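PDB 3JTX: aminotransferase from Neisseria meningitidis Z2491, which probably transfers amino groups between amino acids and 2-oxo acids, using pyridoxal 5'-phosphate bound to a lysine as a Schiff base. Local coordinates for residues 100-105 and 269-274; 123-126 and 132-135; 331-334 and 340-343; 40-45 and 297-302. One frame throughout, in Å; residues are numbered along the deposited sequence.

How the contacts relate
All four contacts belong to one class I and II aminotransferase chain, which pairs with a second copy. Contacts 1 and 2 are close neighbours, their centres about 17 Å apart: both lie by the seven-stranded mixed sheet, and Ile132 of contact 2 packs on Arg101 and Leu104 of contact 1. Contact 4, between the loop 40-45 and helix 294-314, encloses both along the chain, with contact 2 nested inside contact 1. Contact 3 follows in series, at the edge of the small antiparallel sheet, its centre about 38 Å from that of contact 1. Contacts 1, 2 and 4 reach the second subunit; the start of helix 100-111 also binds the cofactor phosphate.

Contact 1. Residues 100-105 and 269-274; sequences SREALF and LYRTYH
Glu102 and Arg271 form a buried, two-pronged salt bridge between helix 100-111 and helix 261-274. Arg271 comes end-on, giving one nitrogen to each carboxylate oxygen. NH2 reaches Glu102 OE2 at 2.7 Å along an almost straight N-H...O line of 174°, on the syn lone pair and within the guanidinium plane. NH1 meets Glu102 OE1 at 2.8 Å, also on the syn side but somewhat out of both planes. The two flat groups lie nearly coplanar, 20° apart, and the double grip fixes how each can rotate. Glu102 gets there by a bend at chi2, Arg271 by one at chi3. Leu98 N adds a further hydrogen bond to Glu102 OE2.

His274 approaches the same carboxylate with its ring edge, CE1 lying 3.3 Å from Glu102 OE1. Its NE2 is linked by a water, 2.8 Å away, to the carbonyl oxygen of Glu102, while ND1 is hydrogen-bonded to Ser276 OG.

In this fold type I aminotransferase, the N-terminal end of helix 100-111 faces the cofactor phosphate: the backbone N atoms of Ser100 and Arg101 bind phosphate oxygens of the modified lysine at position 245. Glu102, next along, ties that turn to helix 261-274, whose Thr272 O accepts a bond from Arg101 of the second subunit.

Around the bridge the packing is modest. The helix segments run at 120° to each other with axes 12.4 Å apart, and Ala103 CA lies 4.2 Å from Arg271 NH1. Val97 and Ser106 also touch Arg271.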
loop_
_atom_site.group_PDB
_atom_site.type_symbol
_atom_site.label_atom_id
_atom_site.label_comp_id
_atom_site.label_asym_id
_atom_site.label_seq_id
_atom_site.Cartn_x
_atom_site.Cartn_y
_atom_site.Cartn_z
ATOM N N SER A 100 5.262 0.529 -8.270
ATOM C CA SER A 100 4.267 0.988 -9.238
ATOM C C SER A 100 2.954 0.205 -9.125
ATOM O O SER A 100 1.897 0.737 -9.475
ATOM C CB SER A 100 4.810 0.940 -10.679
ATOM O OG SER A 100 5.037 -0.389 -11.117
ATOM N N ARG A 101 2.990 -1.045 -8.650
ATOM C CA ARG A 101 1.745 -1.837 -8.565
ATOM C C ARG A 101 0.645 -1.123 -7.765
ATOM O O ARG A 101 -0.447 -0.875 -8.290
ATOM C CB ARG A 101 2.004 -3.218 -7.953
ATOM C CG ARG A 101 0.724 -4.055 -7.785
ATOM C CD ARG A 101 1.024 -5.510 -7.427
ATOM N NE ARG A 101 1.706 -6.132 -8.553
ATOM C CZ ARG A 101 1.290 -7.206 -9.213
ATOM N NH1 ARG A 101 0.204 -7.889 -8.840
ATOM N NH2 ARG A 101 1.999 -7.617 -10.256
ATOM N N GLU A 102 0.925 -0.782 -6.501
ATOM C CA GLU A 102 -0.080 -0.124 -5.664
ATOM C C GLU A 102 -0.526 1.202 -6.277
ATOM O O GLU A 102 -1.692 1.581 -6.166
ATOM C CB GLU A 102 0.402 0.054 -4.207
ATOM C CG GLU A 102 1.566 1.018 -4.011
ATOM C CD GLU A 102 1.166 2.487 -3.753
ATOM O OE1 GLU A 102 -0.023 2.847 -3.859
ATOM O OE2 GLU A 102 2.070 3.292 -3.439
ATOM N N ALA A 103 0.411 1.891 -6.918
ATOM C CA ALA A 103 0.187 3.198 -7.516
ATOM C C ALA A 103 -0.769 3.107 -8.699
ATOM O O ALA A 103 -1.727 3.852 -8.778
ATOM C CB ALA A 103 1.534 3.799 -7.968
ATOM N N LEU A 104 -0.517 2.159 -9.598
ATOM C CA LEU A 104 -1.365 1.972 -10.768
ATOM C C LEU A 104 -2.764 1.536 -10.325
ATOM O O LEU A 104 -3.774 2.048 -10.828
ATOM C CB LEU A 104 -0.767 0.901 -11.693
ATOM C CG LEU A 104 0.491 1.253 -12.476
ATOM C CD1 LEU A 104 1.271 -0.018 -12.871
ATOM C CD2 LEU A 104 0.160 2.111 -13.716
ATOM N N PHE A 105 -2.819 0.592 -9.385
ATOM C CA PHE A 105 -4.101 0.085 -8.892
ATOM C C PHE A 105 -4.938 1.184 -8.249
ATOM O O PHE A 105 -6.106 1.394 -8.606
ATOM C CB PHE A 105 -3.897 -1.064 -7.893
ATOM C CG PHE A 105 -5.202 -1.645 -7.392
ATOM C CD1 PHE A 105 -5.825 -2.666 -8.085
ATOM C CD2 PHE A 105 -5.817 -1.139 -6.256
ATOM C CE1 PHE A 105 -7.058 -3.196 -7.650
ATOM C CE2 PHE A 105 -7.049 -1.668 -5.798
ATOM C CZ PHE A 105 -7.668 -2.688 -6.516
ATOM N N LEU A 269 -4.512 13.216 -1.653
ATOM C CA LEU A 269 -5.563 13.223 -0.634
ATOM C C LEU A 269 -6.088 11.800 -0.408
ATOM O O LEU A 269 -6.227 11.341 0.720
ATOM C CB LEU A 269 -6.716 14.154 -1.038
ATOM C CG LEU A 269 -7.888 14.271 -0.049
ATOM C CD1 LEU A 269 -7.416 14.688 1.375
ATOM C CD2 LEU A 269 -8.935 15.269 -0.604
ATOM N N TYR A 270 -6.380 11.113 -1.501
ATOM C CA TYR A 270 -6.824 9.730 -1.445
ATOM C C TYR A 270 -5.785 8.836 -0.763
ATOM O O TYR A 270 -6.154 7.974 0.039
ATOM C CB TYR A 270 -7.082 9.219 -2.868
ATOM C CG TYR A 270 -7.520 7.779 -2.964
ATOM C CD1 TYR A 270 -8.865 7.446 -2.980
ATOM C CD2 TYR A 270 -6.601 6.766 -3.106
ATOM C CE1 TYR A 270 -9.284 6.113 -3.094
ATOM C CE2 TYR A 270 -7.009 5.438 -3.200
ATOM C CZ TYR A 270 -8.359 5.126 -3.204
ATOM O OH TYR A 270 -8.760 3.792 -3.307
ATOM N N ARG A 271 -4.502 9.057 -1.074
ATOM C CA ARG A 271 -3.422 8.224 -0.577
ATOM C C ARG A 271 -3.184 8.419 0.918
ATOM O O ARG A 271 -2.666 7.518 1.578
ATOM C CB ARG A 271 -2.128 8.443 -1.371
ATOM C CG ARG A 271 -2.212 7.922 -2.801
ATOM C CD ARG A 271 -1.031 8.355 -3.647
ATOM N NE ARG A 271 0.174 7.683 -3.200
ATOM C CZ ARG A 271 0.467 6.414 -3.425
ATOM N NH1 ARG A 271 -0.344 5.639 -4.131
ATOM N NH2 ARG A 271 1.591 5.923 -2.950
ATOM N N THR A 272 -3.584 9.562 1.465
ATOM C CA THR A 272 -3.478 9.763 2.915
ATOM C C THR A 272 -4.388 8.793 3.650
ATOM O O THR A 272 -4.033 8.314 4.729
ATOM C CB THR A 272 -3.716 11.228 3.380
ATOM O OG1 THR A 272 -5.102 11.575 3.269
ATOM C CG2 THR A 272 -2.851 12.178 2.570
ATOM N N TYR A 273 -5.526 8.443 3.047
ATOM C CA TYR A 273 -6.420 7.446 3.634
ATOM C C TYR A 273 -6.027 6.020 3.252
ATOM O O TYR A 273 -6.114 5.105 4.086
ATOM C CB TYR A 273 -7.872 7.733 3.232
ATOM C CG TYR A 273 -8.431 8.966 3.903
ATOM C CD1 TYR A 273 -8.997 8.885 5.161
ATOM C CD2 TYR A 273 -8.363 10.212 3.292
ATOM C CE1 TYR A 273 -9.503 10.006 5.813
ATOM C CE2 TYR A 273 -8.865 11.353 3.935
ATOM C CZ TYR A 273 -9.432 11.241 5.190
ATOM O OH TYR A 273 -9.939 12.354 5.820
ATOM N N HIS A 274 -5.583 5.846 2.006
ATOM C CA HIS A 274 -5.216 4.541 1.427
ATOM C C HIS A 274 -3.964 3.952 2.105
ATOM O O HIS A 274 -3.739 2.731 2.064
ATOM C CB HIS A 274 -5.083 4.764 -0.091
ATOM C CG HIS A 274 -4.356 3.709 -0.855
ATOM N ND1 HIS A 274 -3.050 3.872 -1.285
ATOM C CD2 HIS A 274 -4.793 2.548 -1.401
ATOM C CE1 HIS A 274 -2.700 2.823 -2.011
ATOM N NE2 HIS A 274 -3.733 1.998 -2.084
HETATM O O HOH W 1 -3.381 0.180 -4.210
#

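Contact 2. Residues 123-126 and 132-135; sequences IVSP and IYEG
Ser125 meets the edge of the Tyr133 ring. Ile123, two residues earlier, has its CB turned toward helix 131-139, although its side chain packs on Val108, Leu171 and Phe173. Backbone hydrogen bonds from Ile123 and Ser125 to His145, and from Val124 to Leu171 and Phe173, hold this strand between its parallel neighbours.

At Ser125 the hydroxyl points away from the residue's own backbone N (chi1 170°), which carries OG to within 3.5 Å of Tyr133 CD2, near the ring plane. This is a contact of van der Waals kind; OG gives its proton to Pro126 O, 2.8 Å away, in the carbonyl plane and on a lone pair. That short loop of bonding keeps the hydroxyl from swinging and leaves its oxygen beside the tyrosine ring.

Strand 122-127, helix 131-139 and strand 143-148 make up a beta-alpha-beta unit of the large sheet, and the pair Ser125-Tyr133, with CA atoms 6.8 Å apart, packs the first turn of that helix against the strand.

Pro126 comes next, its CG resting 4.2 Å from Tyr133 CE2 in an apolar contact one ring atom further toward the hydroxyl. The same ring also stacks with Phe173, and its OH is hydrogen-bonded to Asp207 OD2.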
loop_
_atom_site.group_PDB
_atom_site.type_symbol
_atom_site.label_atom_id
_atom_site.label_comp_id
_atom_site.label_asym_id
_atom_site.label_seq_id
_atom_site.Cartn_x
_atom_site.Cartn_y
_atom_site.Cartn_z
ATOM N N ILE A 123 -11.744 1.617 -19.710
ATOM C CA ILE A 123 -10.293 1.846 -19.754
ATOM C C ILE A 123 -9.744 1.050 -20.920
ATOM O O ILE A 123 -10.225 -0.063 -21.202
ATOM C CB ILE A 123 -9.624 1.437 -18.427
ATOM C CG1 ILE A 123 -9.976 2.480 -17.355
ATOM C CG2 ILE A 123 -8.118 1.274 -18.588
ATOM C CD1 ILE A 123 -9.382 2.205 -15.997
ATOM N N VAL A 124 -8.765 1.622 -21.630
ATOM C CA VAL A 124 -8.148 0.943 -22.772
ATOM C C VAL A 124 -6.726 0.502 -22.406
ATOM O O VAL A 124 -5.967 1.287 -21.850
ATOM C CB VAL A 124 -8.099 1.830 -24.031
ATOM C CG1 VAL A 124 -7.352 1.092 -25.158
ATOM C CG2 VAL A 124 -9.508 2.197 -24.506
ATOM N N SER A 125 -6.396 -0.759 -22.717
ATOM C CA SER A 125 -5.108 -1.383 -22.421
ATOM C C SER A 125 -4.474 -1.940 -23.682
ATOM O O SER A 125 -5.183 -2.344 -24.595
ATOM C CB SER A 125 -5.296 -2.544 -21.422
ATOM O OG SER A 125 -4.109 -3.335 -21.284
ATOM N N PRO A 126 -3.129 -1.997 -23.734
ATOM C CA PRO A 126 -2.531 -2.770 -24.814
ATOM C C PRO A 126 -2.889 -4.249 -24.663
ATOM O O PRO A 126 -3.323 -4.679 -23.575
ATOM C CB PRO A 126 -1.029 -2.547 -24.608
ATOM C CG PRO A 126 -0.912 -2.294 -23.143
ATOM C CD PRO A 126 -2.103 -1.462 -22.824
ATOM N N ILE A 132 -2.043 -6.195 -13.944
ATOM C CA ILE A 132 -2.611 -5.143 -13.093
ATOM C C ILE A 132 -3.604 -4.276 -13.867
ATOM O O ILE A 132 -4.607 -3.858 -13.325
ATOM C CB ILE A 132 -1.502 -4.233 -12.469
ATOM C CG1 ILE A 132 -0.716 -4.991 -11.399
ATOM C CG2 ILE A 132 -2.107 -2.970 -11.865
ATOM C CD1 ILE A 132 -1.569 -5.528 -10.279
ATOM N N TYR A 133 -3.336 -4.029 -15.160
ATOM C CA TYR A 133 -4.240 -3.172 -15.950
ATOM C C TYR A 133 -5.662 -3.753 -15.953
ATOM O O TYR A 133 -6.646 -3.026 -15.779
ATOM C CB TYR A 133 -3.764 -2.953 -17.400
ATOM C CG TYR A 133 -2.321 -2.533 -17.572
ATOM C CD1 TYR A 133 -1.594 -1.935 -16.531
ATOM C CD2 TYR A 133 -1.667 -2.737 -18.786
ATOM C CE1 TYR A 133 -0.254 -1.587 -16.700
ATOM C CE2 TYR A 133 -0.338 -2.362 -18.957
ATOM C CZ TYR A 133 0.356 -1.803 -17.916
ATOM O OH TYR A 133 1.676 -1.500 -18.094
ATOM N N GLU A 134 -5.756 -5.062 -16.145
ATOM C CA GLU A 134 -7.044 -5.745 -16.173
ATOM C C GLU A 134 -7.681 -5.797 -14.785
ATOM O O GLU A 134 -8.839 -5.441 -14.609
ATOM C CB GLU A 134 -6.865 -7.163 -16.699
ATOM C CG GLU A 134 -8.161 -7.958 -16.699
ATOM C CD GLU A 134 -7.946 -9.445 -16.954
ATOM O OE1 GLU A 134 -7.000 -10.059 -16.391
ATOM O OE2 GLU A 134 -8.761 -9.995 -17.703
ATOM N N GLY A 135 -6.921 -6.252 -13.793
ATOM C CA GLY A 135 -7.453 -6.368 -12.441
ATOM C C GLY A 135 -7.932 -5.048 -11.868
ATOM O O GLY A 135 -9.000 -4.977 -11.262
#

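Contact 3. Residues 331-334 and 340-343; sequences LKVP and AFAR
The backbones come nearest at Val333 and Phe341, whose CA atoms stand 7.2 Å apart, where the strand ending at Lys332 runs into a loop and helix 338-349 passes alongside. Everything between them is apolar, and Phe341 is the centre of it. Its CG lies anti to the backbone N (chi1 -162°), throwing the ring from the helix toward the strand.

Val333 holds one face of that ring. Its CG2 sits over the face, 4.0 Å from Phe341 CG, while CG1 touches Phe341 CD1 at 3.8 Å; both methyls lie against the root of the aromatic side chain from the same side. The valine and phenylalanine side chains point in opposing directions and overlap side by side.

Strand 328-332 is an outer strand of the three-stranded antiparallel sheet, hydrogen-bonded through Leu331 to Val373 of its neighbour, and helix 338-349 follows it after a short loop. Phe341 thus packs the helix onto this sheet, reaching Val373 on the middle strand as well as the outer strand.

The Leu331 side chain runs at about a right angle to that of Phe341, with CD2 4.0 Å from Phe341 CZ, at the far end from Val333. Pro334, by contrast, is exposed and only grazes the ring: its CD is 4.5 Å from Phe341 CE1. Tyr395, near the C-terminus, meets the phenylalanine ring with planes about 35° apart.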
loop_
_atom_site.group_PDB
_atom_site.type_symbol
_atom_site.label_atom_id
_atom_site.label_comp_id
_atom_site.label_asym_id
_atom_site.label_seq_id
_atom_site.Cartn_x
_atom_site.Cartn_y
_atom_site.Cartn_z
ATOM N N LEU A 331 9.535 -13.994 -28.843
ATOM C CA LEU A 331 9.993 -14.862 -29.914
ATOM C C LEU A 331 8.840 -15.427 -30.755
ATOM O O LEU A 331 7.949 -16.117 -30.243
ATOM C CB LEU A 331 10.833 -16.007 -29.334
ATOM C CG LEU A 331 11.461 -16.931 -30.383
ATOM C CD1 LEU A 331 12.535 -16.170 -31.182
ATOM C CD2 LEU A 331 12.042 -18.199 -29.753
ATOM N N LYS A 332 8.873 -15.134 -32.051
ATOM C CA LYS A 332 7.907 -15.680 -32.995
ATOM C C LYS A 332 8.152 -17.179 -33.176
ATOM O O LYS A 332 9.247 -17.601 -33.552
ATOM C CB LYS A 332 7.997 -14.945 -34.343
ATOM C CG LYS A 332 6.887 -15.307 -35.344
ATOM C CD LYS A 332 7.055 -14.540 -36.676
ATOM C CE LYS A 332 6.369 -15.252 -37.845
ATOM N NZ LYS A 332 6.489 -14.502 -39.146
ATOM N N VAL A 333 7.116 -17.967 -32.892
ATOM C CA VAL A 333 7.153 -19.409 -33.007
ATOM C C VAL A 333 6.921 -19.802 -34.477
ATOM O O VAL A 333 5.874 -19.472 -35.047
ATOM C CB VAL A 333 6.065 -20.057 -32.117
ATOM C CG1 VAL A 333 6.003 -21.577 -32.347
ATOM C CG2 VAL A 333 6.329 -19.708 -30.642
ATOM N N PRO A 334 7.882 -20.514 -35.087
ATOM C CA PRO A 334 7.792 -20.867 -36.511
ATOM C C PRO A 334 6.435 -21.422 -36.986
ATOM O O PRO A 334 5.891 -20.914 -37.974
ATOM C CB PRO A 334 8.912 -21.883 -36.679
ATOM C CG PRO A 334 9.969 -21.400 -35.706
ATOM C CD PRO A 334 9.190 -20.898 -34.515
ATOM N N ALA A 340 2.632 -25.665 -27.840
ATOM C CA ALA A 340 3.431 -26.831 -28.217
ATOM C C ALA A 340 4.929 -26.508 -28.118
ATOM O O ALA A 340 5.705 -27.369 -27.738
ATOM C CB ALA A 340 3.071 -27.316 -29.620
ATOM N N PHE A 341 5.305 -25.265 -28.430
ATOM C CA PHE A 341 6.693 -24.789 -28.285
ATOM C C PHE A 341 7.184 -24.873 -26.824
ATOM O O PHE A 341 8.223 -25.460 -26.534
ATOM C CB PHE A 341 6.790 -23.353 -28.799
ATOM C CG PHE A 341 8.186 -22.898 -29.099
ATOM C CD1 PHE A 341 8.786 -23.221 -30.309
ATOM C CD2 PHE A 341 8.881 -22.112 -28.200
ATOM C CE1 PHE A 341 10.090 -22.798 -30.591
ATOM C CE2 PHE A 341 10.172 -21.670 -28.478
ATOM C CZ PHE A 341 10.776 -22.016 -29.673
ATOM N N ALA A 342 6.417 -24.298 -25.908
ATOM C CA ALA A 342 6.770 -24.323 -24.498
ATOM C C ALA A 342 6.805 -25.763 -23.965
ATOM O O ALA A 342 7.691 -26.119 -23.181
ATOM C CB ALA A 342 5.806 -23.459 -23.681
ATOM N N ARG A 343 5.847 -26.580 -24.389
ATOM C CA ARG A 343 5.795 -27.980 -23.973
ATOM C C ARG A 343 7.025 -28.754 -24.448
ATOM O O ARG A 343 7.582 -29.547 -23.694
ATOM C CB ARG A 343 4.515 -28.649 -24.468
ATOM C CG ARG A 343 3.318 -28.272 -23.618
ATOM C CD ARG A 343 2.027 -28.821 -24.173
ATOM N NE ARG A 343 0.937 -28.570 -23.239
ATOM C CZ ARG A 343 -0.358 -28.626 -23.533
ATOM N NH1 ARG A 343 -0.783 -28.898 -24.761
ATOM N NH2 ARG A 343 -1.233 -28.373 -22.580
#

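Contact 4. Residues 40-45 and 297-302; sequences PKHPTP and IDNRRL
His42 swings its ring toward helix 294-314 with CG anti to the carbonyl carbon, and Asn299 answers by extending its amide away from its backbone N (chi1 -165°), across to the histidine. There His42 ND1 donates to Asn299 OD1 at 2.8 Å, an N-H...O angle of 167°. The oxygen lies close to the imidazole plane, whereas the amide plane stands nearly perpendicular to it, 89° away. Asn248 ND2 also bonds to Asn299 OD1, so two donors hold this oxygen, and His42 NE2 is hydrogen-bonded to Lys306 NZ; the imidazole is thereby fixed at both nitrogens.

Leu302, a turn further along the helix, covers one face of the same ring. Its CD1 lies 3.6 Å from the ring centroid, almost along the normal, a CH-pi contact, while Leu302 CB comes within 3.7 Å of His42 CE1.

The loop 40-45, which follows strand 33-34 and leads into helix 46-54, rests on helix 294-314, where Tyr303 also meets the His42 ring. Asn299 ND2 bonds weakly to the backbone oxygen of the cofactor-bearing lysine at position 245, and Pro43 packs on Glu60 of the second subunit.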
loop_
_atom_site.group_PDB
_atom_site.type_symbol
_atom_site.label_atom_id
_atom_site.label_comp_id
_atom_site.label_asym_id
_atom_site.label_seq_id
_atom_site.Cartn_x
_atom_site.Cartn_y
_atom_site.Cartn_z
ATOM N N PRO A 40 13.568 -9.614 -12.117
ATOM C CA PRO A 40 15.023 -9.650 -12.215
ATOM C C PRO A 40 15.647 -10.634 -11.235
ATOM O O PRO A 40 14.998 -11.038 -10.261
ATOM C CB PRO A 40 15.441 -8.214 -11.876
ATOM C CG PRO A 40 14.335 -7.692 -11.011
ATOM C CD PRO A 40 13.086 -8.361 -11.505
ATOM N N LYS A 41 16.894 -11.011 -11.516
ATOM C CA LYS A 41 17.662 -11.930 -10.680
ATOM C C LYS A 41 19.073 -11.413 -10.379
ATOM O O LYS A 41 19.904 -12.161 -9.872
ATOM C CB LYS A 41 17.747 -13.310 -11.350
ATOM C CG LYS A 41 16.421 -14.055 -11.409
ATOM C CD LYS A 41 16.612 -15.577 -11.458
ATOM N N HIS A 42 19.359 -10.147 -10.689
ATOM C CA HIS A 42 20.651 -9.568 -10.369
ATOM C C HIS A 42 20.603 -9.044 -8.933
ATOM O O HIS A 42 19.542 -8.658 -8.450
ATOM C CB HIS A 42 21.015 -8.427 -11.325
ATOM C CG HIS A 42 21.084 -8.841 -12.764
ATOM N ND1 HIS A 42 20.956 -7.945 -13.803
ATOM C CD2 HIS A 42 21.256 -10.058 -13.337
ATOM C CE1 HIS A 42 21.051 -8.592 -14.953
ATOM N NE2 HIS A 42 21.235 -9.874 -14.700
ATOM N N PRO A 43 21.760 -9.019 -8.255
ATOM C CA PRO A 43 21.783 -8.644 -6.837
ATOM C C PRO A 43 21.611 -7.138 -6.570
ATOM O O PRO A 43 21.920 -6.291 -7.420
ATOM C CB PRO A 43 23.165 -9.110 -6.362
ATOM C CG PRO A 43 24.022 -9.153 -7.589
ATOM C CD PRO A 43 23.100 -9.362 -8.773
ATOM N N THR A 44 21.122 -6.837 -5.371
ATOM C CA THR A 44 20.954 -5.467 -4.894
ATOM C C THR A 44 22.306 -4.798 -4.686
ATOM O O THR A 44 23.196 -5.391 -4.093
ATOM C CB THR A 44 20.162 -5.472 -3.574
ATOM O OG1 THR A 44 18.868 -6.054 -3.813
ATOM C CG2 THR A 44 19.999 -4.057 -3.016
ATOM N N PRO A 45 22.468 -3.559 -5.171
ATOM C CA PRO A 45 23.724 -2.825 -4.986
ATOM C C PRO A 45 23.926 -2.274 -3.585
ATOM O O PRO A 45 22.977 -1.861 -2.934
ATOM C CB PRO A 45 23.593 -1.658 -5.966
ATOM C CG PRO A 45 22.154 -1.462 -6.138
ATOM C CD PRO A 45 21.496 -2.787 -5.960
ATOM N N ILE A 297 24.371 1.556 -14.818
ATOM C CA ILE A 297 25.256 1.263 -15.940
ATOM C C ILE A 297 25.739 -0.198 -15.880
ATOM O O ILE A 297 25.675 -0.913 -16.874
ATOM C CB ILE A 297 26.456 2.229 -15.980
ATOM C CG1 ILE A 297 25.976 3.657 -16.324
ATOM C CG2 ILE A 297 27.527 1.715 -16.982
ATOM C CD1 ILE A 297 26.933 4.792 -15.857
ATOM N N ASP A 298 26.171 -0.651 -14.706
ATOM C CA ASP A 298 26.604 -2.046 -14.527
ATOM C C ASP A 298 25.468 -3.036 -14.841
ATOM O O ASP A 298 25.658 -4.022 -15.544
ATOM C CB ASP A 298 27.089 -2.269 -13.097
ATOM C CG ASP A 298 28.346 -1.460 -12.755
ATOM O OD1 ASP A 298 29.054 -0.977 -13.664
ATOM O OD2 ASP A 298 28.606 -1.302 -11.544
ATOM N N ASN A 299 24.282 -2.755 -14.321
ATOM C CA ASN A 299 23.110 -3.608 -14.536
ATOM C C ASN A 299 22.794 -3.721 -16.031
ATOM O O ASN A 299 22.595 -4.823 -16.574
ATOM C CB ASN A 299 21.920 -3.021 -13.771
ATOM C CG ASN A 299 20.761 -3.989 -13.632
ATOM O OD1 ASN A 299 20.959 -5.190 -13.409
ATOM N ND2 ASN A 299 19.531 -3.460 -13.721
ATOM N N ARG A 300 22.743 -2.565 -16.683
ATOM C CA ARG A 300 22.449 -2.492 -18.106
ATOM C C ARG A 300 23.500 -3.261 -18.908
ATOM O O ARG A 300 23.178 -3.958 -19.865
ATOM C CB ARG A 300 22.366 -1.023 -18.550
ATOM C CG ARG A 300 22.271 -0.824 -20.037
ATOM C CD ARG A 300 22.135 0.642 -20.393
ATOM N NE ARG A 300 21.305 1.354 -19.434
ATOM C CZ ARG A 300 21.720 2.397 -18.722
ATOM N NH1 ARG A 300 22.950 2.861 -18.880
ATOM N NH2 ARG A 300 20.895 2.990 -17.870
ATOM N N ARG A 301 24.760 -3.166 -18.502
ATOM C CA ARG A 301 25.840 -3.903 -19.172
ATOM C C ARG A 301 25.646 -5.440 -19.085
ATOM O O ARG A 301 25.941 -6.157 -20.052
ATOM C CB ARG A 301 27.205 -3.487 -18.605
ATOM C CG ARG A 301 28.420 -4.098 -19.301
ATOM N N LEU A 302 25.157 -5.946 -17.948
ATOM C CA LEU A 302 24.857 -7.384 -17.816
ATOM C C LEU A 302 23.829 -7.817 -18.858
ATOM O O LEU A 302 24.000 -8.849 -19.508
ATOM C CB LEU A 302 24.335 -7.742 -16.416
ATOM C CG LEU A 302 25.284 -7.651 -15.209
ATOM C CD1 LEU A 302 24.495 -7.867 -13.916
ATOM C CD2 LEU A 302 26.457 -8.640 -15.306
#